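Local structure of Exo-beta-1,4-mannosidase (Rhizomucor miehei, 4LYP) at residues 267-270 with 275-278; 288-293 with 316-321. The protein probably hydrolyses terminal beta-1,4-linked mannose residues as an extracellular family 5 glycoside hydrolase, with transglycosylation activity as well. One frame throughout, in Å; residues are numbered along the deposited sequence.

Overall arrangement
From the N terminus, strand 262-264 runs out into the loop holding 267-270, and helix 273-280 folds back on that loop almost at once, so interaction 1 closes a tight connection of four residues. The chain then enters strand 288-292, makes a longer excursion of 22 residues, and returns along helix 308-329; interaction 2 closes this second loop by laying the helix antiparallel to the strand. The two follow one another in series, neither nesting nor crossing. They are joined in space where Ser269 OG bonds to Thr289 O, Glu268 O to His291 N, and Phe276 packs on Thr288, tying two successive strand-helix units of the TIM barrel together.

Interaction 1 (267-270 with 275-278); sequences LESK and DFDR
A buried, water-bridged packing contact joins Leu267 and Ser269, in the loop leaving strand 262-264, to Asp275 and Phe276 on helix 273-280. Leu267 and Asp275 reach toward each other from opposite directions. The methyl CD2 of Leu267 lies 3.5 Å from Asp275 OD2 and also leans on the helix backbone, 4.1 Å from Phe276 CA. Asp275 OD2 also accepts a bond from a water at 2.7 Å, and this water in turn accepts from Lys270 N at 2.9 Å, linking loop backbone to helix side chain. The other oxygen is taken by Arg278 one helical turn on: Arg278 NH2 meets the anti lone pair of Asp275 OD1 at 2.8 Å, with OD1 lying in the guanidinium plane (N-H...O 164°). Held at both oxygens, the carboxylate has little freedom to rotate. Arg278 NH2 also forms a salt bridge with Glu241, and an arginine set between the two acids probably offsets their negative charge.

In the TIM barrel this is the turn from a barrel strand into its following helix, and Ser269, with left-handed backbone angles, bends the loop. Its hydroxyl donates to Thr289 O on strand 288-292 while Ser269 OG meets the edge of the Phe276 ring near the ring plane, 3.2 Å from CD2. With CG anti to its own backbone N (chi1 -176°), Phe276 lays the CD2-CE2 edge beside Ser269 and brings CZ onto Thr288, and Ala326 and Leu329 of helix 308-329 pack against the ring as well.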
ATOM      1  N   LEU A 267       2.309  -2.281   8.822  1.00  6.94           N
ATOM      2  CA  LEU A 267       2.259  -3.661   9.216  1.00  7.10           C
ATOM      3  C   LEU A 267       1.065  -4.423   8.652  1.00  6.70           C
ATOM      4  O   LEU A 267      -0.039  -3.881   8.499  1.00  7.46           O
ATOM      5  CB  LEU A 267       2.161  -3.752  10.747  1.00  7.99           C
ATOM      6  CG  LEU A 267       2.692  -5.013  11.372  1.00  7.35           C
ATOM      7  CD1 LEU A 267       4.239  -5.036  11.378  1.00  9.68           C
ATOM      8  CD2 LEU A 267       2.104  -5.271  12.766  1.00  9.82           C
ATOM      9  N   GLU A 268       1.299  -5.731   8.455  1.00  7.74           N
ATOM     10  CA  GLU A 268       0.173  -6.656   8.091  1.00  7.68           C
ATOM     11  C   GLU A 268      -0.791  -6.883   9.240  1.00  6.79           C
ATOM     12  O   GLU A 268      -1.976  -7.127   9.047  1.00  7.21           O
ATOM     13  CB  GLU A 268       0.712  -7.999   7.675  1.00  8.16           C
ATOM     14  CG  GLU A 268       1.531  -8.033   6.361  1.00  8.86           C
ATOM     15  CD  GLU A 268       2.483  -9.220   6.362  1.00  9.19           C
ATOM     16  OE1 GLU A 268       2.281 -10.203   5.663  1.00 11.20           O
ATOM     17  OE2 GLU A 268       3.489  -9.162   7.150  1.00  9.15           O
ATOM     18  N   SER A 269      -0.245  -6.956  10.487  1.00  7.66           N
ATOM     19  CA  SER A 269      -1.003  -7.420  11.635  1.00  7.60           C
ATOM     20  C   SER A 269      -1.512  -8.844  11.409  1.00  7.79           C
ATOM     21  O   SER A 269      -2.661  -9.171  11.731  1.00  8.99           O
ATOM     22  CB  SER A 269      -2.113  -6.460  12.012  1.00  8.79           C
ATOM     23  OG  SER A 269      -1.572  -5.193  12.326  1.00  9.31           O
ATOM     24  N   LYS A 270      -0.663  -9.722  10.887  1.00  8.22           N
ATOM     25  CA  LYS A 270      -1.046 -11.074  10.549  1.00  9.22           C
ATOM     26  C   LYS A 270      -0.787 -12.054  11.647  1.00  9.19           C
ATOM     27  O   LYS A 270      -1.147 -13.219  11.510  1.00 11.28           O
ATOM     28  CB  LYS A 270      -0.434 -11.528   9.290  1.00 14.65           C
ATOM     29  CG  LYS A 270       0.953 -11.836   9.245  1.00 15.45           C
ATOM     30  CD  LYS A 270       1.361 -12.602   7.885  1.00 15.72           C
ATOM     31  CE  LYS A 270       1.143 -14.058   7.494  1.00 21.56           C
ATOM     32  NZ  LYS A 270       2.162 -14.459   6.419  1.00 29.03           N
ATOM     33  N   ASP A 275       3.003  -8.846  18.314  1.00 10.12           N
ATOM     34  CA  ASP A 275       3.558  -8.315  17.065  1.00  9.06           C
ATOM     35  C   ASP A 275       2.899  -6.957  16.749  1.00  8.66           C
ATOM     36  O   ASP A 275       3.572  -6.006  16.308  1.00  9.16           O
ATOM     37  CB  ASP A 275       3.292  -9.316  15.952  1.00  9.48           C
ATOM     38  CG  ASP A 275       3.640  -8.808  14.561  1.00  9.12           C
ATOM     39  OD1 ASP A 275       4.858  -8.688  14.262  1.00 10.71           O
ATOM     40  OD2 ASP A 275       2.689  -8.604  13.784  1.00  9.20           O
ATOM     41  N   PHE A 276       1.564  -6.892  16.912  1.00  9.35           N
ATOM     42  CA  PHE A 276       0.852  -5.618  16.684  1.00  9.22           C
ATOM     43  C   PHE A 276       1.397  -4.499  17.535  1.00  9.01           C
ATOM     44  O   PHE A 276       1.638  -3.368  17.037  1.00  9.22           O
ATOM     45  CB  PHE A 276      -0.648  -5.876  16.943  1.00  9.71           C
ATOM     46  CG  PHE A 276      -1.539  -4.705  16.653  1.00  8.53           C
ATOM     47  CD1 PHE A 276      -1.818  -3.758  17.646  1.00  9.23           C
ATOM     48  CD2 PHE A 276      -2.130  -4.558  15.371  1.00  9.08           C
ATOM     49  CE1 PHE A 276      -2.693  -2.710  17.358  1.00 10.32           C
ATOM     50  CE2 PHE A 276      -2.982  -3.513  15.100  1.00  9.81           C
ATOM     51  CZ  PHE A 276      -3.274  -2.612  16.091  1.00  9.88           C
ATOM     52  N   ASP A 277       1.589  -4.742  18.825  1.00  9.94           N
ATOM     53  CA  ASP A 277       2.072  -3.712  19.737  1.00 10.73           C
ATOM     54  C   ASP A 277       3.529  -3.339  19.475  1.00  9.55           C
ATOM     55  O   ASP A 277       3.943  -2.204  19.640  1.00 10.64           O
ATOM     56  CB  ASP A 277       1.865  -4.134  21.208  1.00 11.04           C
ATOM     57  CG  ASP A 277       0.410  -4.178  21.582  1.00 12.50           C
ATOM     58  OD1 ASP A 277      -0.446  -3.625  20.856  1.00 13.12           O
ATOM     59  OD2 ASP A 277       0.090  -4.689  22.677  1.00 20.55           O
ATOM     60  N   ARG A 278       4.311  -4.331  19.078  1.00 10.09           N
ATOM     61  CA  ARG A 278       5.732  -4.090  18.781  1.00  9.90           C
ATOM     62  C   ARG A 278       5.869  -3.019  17.655  1.00  9.87           C
ATOM     63  O   ARG A 278       6.772  -2.192  17.682  1.00 10.46           O
ATOM     64  CB  ARG A 278       6.364  -5.394  18.316  1.00 10.79           C
ATOM     65  CG  ARG A 278       7.743  -5.305  17.768  1.00 11.04           C
ATOM     66  CD  ARG A 278       8.447  -6.647  17.636  1.00 12.07           C
ATOM     67  NE  ARG A 278       7.688  -7.535  16.732  1.00 10.99           N
ATOM     68  CZ  ARG A 278       7.773  -8.859  16.695  1.00 11.59           C
ATOM     69  NH1 ARG A 278       8.667  -9.502  17.479  1.00 14.50           N
ATOM     70  NH2 ARG A 278       6.954  -9.582  15.860  1.00 12.47           N
TER
HETATM   71  O   HOH W   1       2.068  -8.716  11.123  1.00  8.66           O

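Interaction 2 (288-293 with 316-321)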
ATOM      1  N   THR A 288      -2.883   2.623  13.191  1.00  7.81           N
ATOM      2  CA  THR A 288      -2.536   1.196  12.978  1.00  7.46           C
ATOM      3  C   THR A 288      -3.075   0.712  11.646  1.00  7.25           C
ATOM      4  O   THR A 288      -4.041   1.294  11.125  1.00  7.20           O
ATOM      5  CB  THR A 288      -2.983   0.338  14.156  1.00  8.19           C
ATOM      6  OG1 THR A 288      -4.419   0.172  14.122  1.00  8.77           O
ATOM      7  CG2 THR A 288      -2.605   0.994  15.504  1.00  9.43           C
ATOM      8  N   THR A 289      -2.496  -0.351  11.125  1.00  7.76           N
ATOM      9  CA  THR A 289      -2.921  -0.921   9.861  1.00  6.89           C
ATOM     10  C   THR A 289      -3.003  -2.406   9.996  1.00  7.35           C
ATOM     11  O   THR A 289      -2.391  -3.013  10.856  1.00  8.30           O
ATOM     12  CB  THR A 289      -2.043  -0.564   8.682  1.00  8.13           C
ATOM     13  OG1 THR A 289      -0.730  -1.133   8.824  1.00  8.91           O
ATOM     14  CG2 THR A 289      -1.932   0.909   8.461  1.00  8.80           C
ATOM     15  N   CYS A 290      -3.759  -3.019   9.041  1.00  7.28           N
ATOM     16  CA  CYS A 290      -3.714  -4.441   8.807  1.00  6.48           C
ATOM     17  C   CYS A 290      -3.833  -4.701   7.328  1.00  6.57           C
ATOM     18  O   CYS A 290      -4.359  -3.854   6.558  1.00  7.34           O
ATOM     19  CB  CYS A 290      -4.816  -5.141   9.669  1.00  8.31           C
ATOM     20  SG  CYS A 290      -6.499  -4.665   9.309  1.00  9.35           S
ATOM     21  N   HIS A 291      -3.282  -5.853   6.912  1.00  6.81           N
ATOM     22  CA  HIS A 291      -3.354  -6.320   5.523  1.00  6.59           C
ATOM     23  C   HIS A 291      -3.887  -7.721   5.621  1.00  6.55           C
ATOM     24  O   HIS A 291      -3.337  -8.566   6.345  1.00  9.65           O
ATOM     25  CB  HIS A 291      -1.967  -6.439   4.905  1.00  7.34           C
ATOM     26  CG  HIS A 291      -1.165  -5.168   4.775  1.00  6.61           C
ATOM     27  ND1 HIS A 291       0.035  -5.119   4.137  1.00  6.44           N
ATOM     28  CD2 HIS A 291      -1.410  -3.908   5.225  1.00  7.08           C
ATOM     29  CE1 HIS A 291       0.523  -3.876   4.198  1.00  7.64           C
ATOM     30  NE2 HIS A 291      -0.319  -3.129   4.848  1.00  6.73           N
ATOM     31  N   CYS A 292      -4.992  -8.061   4.900  1.00  6.76           N
ATOM     32  CA  CYS A 292      -5.607  -9.370   5.018  1.00  6.80           C
ATOM     33  C   CYS A 292      -5.515 -10.111   3.681  1.00  6.85           C
ATOM     34  O   CYS A 292      -6.082  -9.619   2.654  1.00  7.40           O
ATOM     35  CB  CYS A 292      -7.083  -9.204   5.422  1.00  8.74           C
ATOM     36  SG  CYS A 292      -7.870 -10.856   5.631  1.00  9.03           S
ATOM     37  N   TRP A 293      -4.808 -11.249   3.670  1.00  6.28           N
ATOM     38  CA  TRP A 293      -4.488 -11.995   2.435  1.00  6.81           C
ATOM     39  C   TRP A 293      -4.809 -13.448   2.512  1.00  6.26           C
ATOM     40  O   TRP A 293      -3.947 -14.287   2.749  1.00  7.55           O
ATOM     41  CB  TRP A 293      -3.031 -11.736   2.052  1.00  7.35           C
ATOM     42  CG  TRP A 293      -2.813 -10.331   1.572  1.00  6.53           C
ATOM     43  CD1 TRP A 293      -2.108  -9.315   2.126  1.00  7.07           C
ATOM     44  CD2 TRP A 293      -3.407  -9.825   0.362  1.00  6.29           C
ATOM     45  NE1 TRP A 293      -2.241  -8.144   1.346  1.00  6.91           N
ATOM     46  CE2 TRP A 293      -3.033  -8.484   0.271  1.00  6.08           C
ATOM     47  CE3 TRP A 293      -4.226 -10.394  -0.640  1.00  6.69           C
ATOM     48  CZ2 TRP A 293      -3.402  -7.707  -0.831  1.00  6.10           C
ATOM     49  CZ3 TRP A 293      -4.620  -9.631  -1.700  1.00  7.27           C
ATOM     50  CH2 TRP A 293      -4.238  -8.279  -1.769  1.00  6.35           C
ATOM     51  N   HIS A 316     -14.132 -11.805   8.573  1.00  8.67           N
ATOM     52  CA  HIS A 316     -14.923 -11.285   9.645  1.00  8.90           C
ATOM     53  C   HIS A 316     -14.175 -11.279  10.982  1.00  8.64           C
ATOM     54  O   HIS A 316     -14.192 -10.266  11.717  1.00  9.29           O
ATOM     55  CB  HIS A 316     -16.193 -12.173   9.789  1.00 10.68           C
ATOM     56  CG  HIS A 316     -17.047 -11.774  10.915  1.00 14.51           C
ATOM     57  ND1 HIS A 316     -16.863 -12.238  12.184  1.00 21.29           N
ATOM     58  CD2 HIS A 316     -18.083 -10.878  10.949  1.00 22.70           C
ATOM     59  CE1 HIS A 316     -17.810 -11.696  12.994  1.00 25.05           C
ATOM     60  NE2 HIS A 316     -18.525 -10.820  12.249  1.00 24.40           N
ATOM     61  N   ASP A 317     -13.562 -12.428  11.302  1.00  9.11           N
ATOM     62  CA  ASP A 317     -12.878 -12.529  12.592  1.00  9.56           C
ATOM     63  C   ASP A 317     -11.614 -11.662  12.602  1.00  8.79           C
ATOM     64  O   ASP A 317     -11.249 -11.185  13.673  1.00 10.09           O
ATOM     65  CB  ASP A 317     -12.532 -14.019  12.896  1.00 11.33           C
ATOM     66  CG  ASP A 317     -13.775 -14.906  13.099  1.00 14.76           C
ATOM     67  OD1 ASP A 317     -14.872 -14.375  13.156  1.00 17.16           O
ATOM     68  OD2 ASP A 317     -13.555 -16.114  13.113  1.00 21.27           O
ATOM     69  N   PHE A 318     -10.951 -11.479  11.468  1.00  8.27           N
ATOM     70  CA  PHE A 318      -9.748 -10.656  11.348  1.00  7.90           C
ATOM     71  C   PHE A 318     -10.108  -9.192  11.637  1.00  7.71           C
ATOM     72  O   PHE A 318      -9.459  -8.513  12.405  1.00  8.03           O
ATOM     73  CB  PHE A 318      -9.226 -10.831   9.934  1.00  8.53           C
ATOM     74  CG  PHE A 318      -7.894 -10.164   9.698  1.00  7.78           C
ATOM     75  CD1 PHE A 318      -6.716 -10.821   9.996  1.00  8.76           C
ATOM     76  CD2 PHE A 318      -7.832  -8.911   9.122  1.00  9.62           C
ATOM     77  CE1 PHE A 318      -5.464 -10.247   9.733  1.00 10.12           C
ATOM     78  CE2 PHE A 318      -6.593  -8.344   8.870  1.00 10.59           C
ATOM     79  CZ  PHE A 318      -5.419  -8.987   9.178  1.00 10.15           C
ATOM     80  N   LEU A 319     -11.209  -8.697  11.051  1.00  8.33           N
ATOM     81  CA  LEU A 319     -11.609  -7.318  11.305  1.00  8.76           C
ATOM     82  C   LEU A 319     -11.963  -7.121  12.773  1.00  8.13           C
ATOM     83  O   LEU A 319     -11.569  -6.110  13.381  1.00  8.87           O
ATOM     84  CB  LEU A 319     -12.819  -6.940  10.402  1.00  9.18           C
ATOM     85  CG  LEU A 319     -12.447  -6.765   8.951  1.00  9.54           C
ATOM     86  CD1 LEU A 319     -13.759  -6.600   8.131  1.00 12.48           C
ATOM     87  CD2 LEU A 319     -11.612  -5.535   8.718  1.00 13.41           C
ATOM     88  N   GLU A 320     -12.726  -8.076  13.363  1.00  8.71           N
ATOM     89  CA  GLU A 320     -13.134  -7.973  14.761  0.70 11.14           C
ATOM     90  C   GLU A 320     -11.910  -7.905  15.676  1.00  9.33           C
ATOM     91  O   GLU A 320     -11.788  -7.080  16.586  1.00 10.18           O
ATOM     92  CB  GLU A 320     -13.945  -9.249  15.089  0.70 14.81           C
ATOM     93  CG  GLU A 320     -13.495 -10.091  16.270  0.70 32.95           C
ATOM     94  CD  GLU A 320     -13.593 -11.648  16.072  0.70 31.21           C
ATOM     95  OE1 GLU A 320     -14.797 -12.216  15.936  0.70 27.68           O
ATOM     96  OE2 GLU A 320     -12.427 -12.276  16.126  0.70 14.89           O
ATOM     97  N   SER A 321     -11.001  -8.874  15.497  1.00  8.93           N
ATOM     98  CA  SER A 321      -9.858  -9.016  16.414  1.00  9.58           C
ATOM     99  C   SER A 321      -8.914  -7.834  16.264  1.00  8.67           C
ATOM    100  O   SER A 321      -8.425  -7.257  17.249  1.00  9.38           O
ATOM    101  CB  SER A 321      -9.186 -10.351  16.259  1.00 10.22           C
ATOM    102  OG  SER A 321      -8.698 -10.510  14.919  1.00  9.59           O
TER
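The carbonyl oxygen of Asp317, just before the Phe318 whose ring meets Cys290 and Cys292, is gripped by two donors of one residue. Ser321 OG bonds to Asp317 O at 2.9 Å from one face of the carbonyl plane, and Ser321 N completes the helical bond to Asp317 O at 3.0 Å from the opposite face. The serine hydroxyl is thus folded back onto its own helix.

Across the interface Phe318 does nearly all the work. Its CG stands anti to the backbone N (chi1 -173°), which sends the ring from helix 308-329 onto strand 288-292. Cys292 settles over one face: SG lies 4.2 Å from the Phe318 ring centroid, 18° from the ring normal, and CB touches Phe318 CE2 at 3.6 Å. Cys290 comes in obliquely at the same corner, its SG 3.7 Å from Phe318 CE2. Between the two cysteines, His291 O approaches Phe318 CZ to 3.5 Å, again obliquely.

Strand and helix run antiparallel (170° between their directions), their axes 10.1 Å apart, as expected where a TIM-barrel helix packs outside its strand. The alternation of the strand turns Cys290 and Cys292 outward to the helix, while His291 points inward and is fixed by Glu238 at ND1 and Glu336 at NE2. Trp293, next after Cys292, belongs with Glu238 to a guanidine-binding pocket, consistent with the C-terminal mouth of the barrel, where TIM-barrel active sites lie.

Between these two segments the helix is joined to the strand through one phenyl ring; the contact is apolar and dispersive, with the polarisable sulfur of Cys292 over the pi face probably adding to it and that of Cys290 packing obliquely.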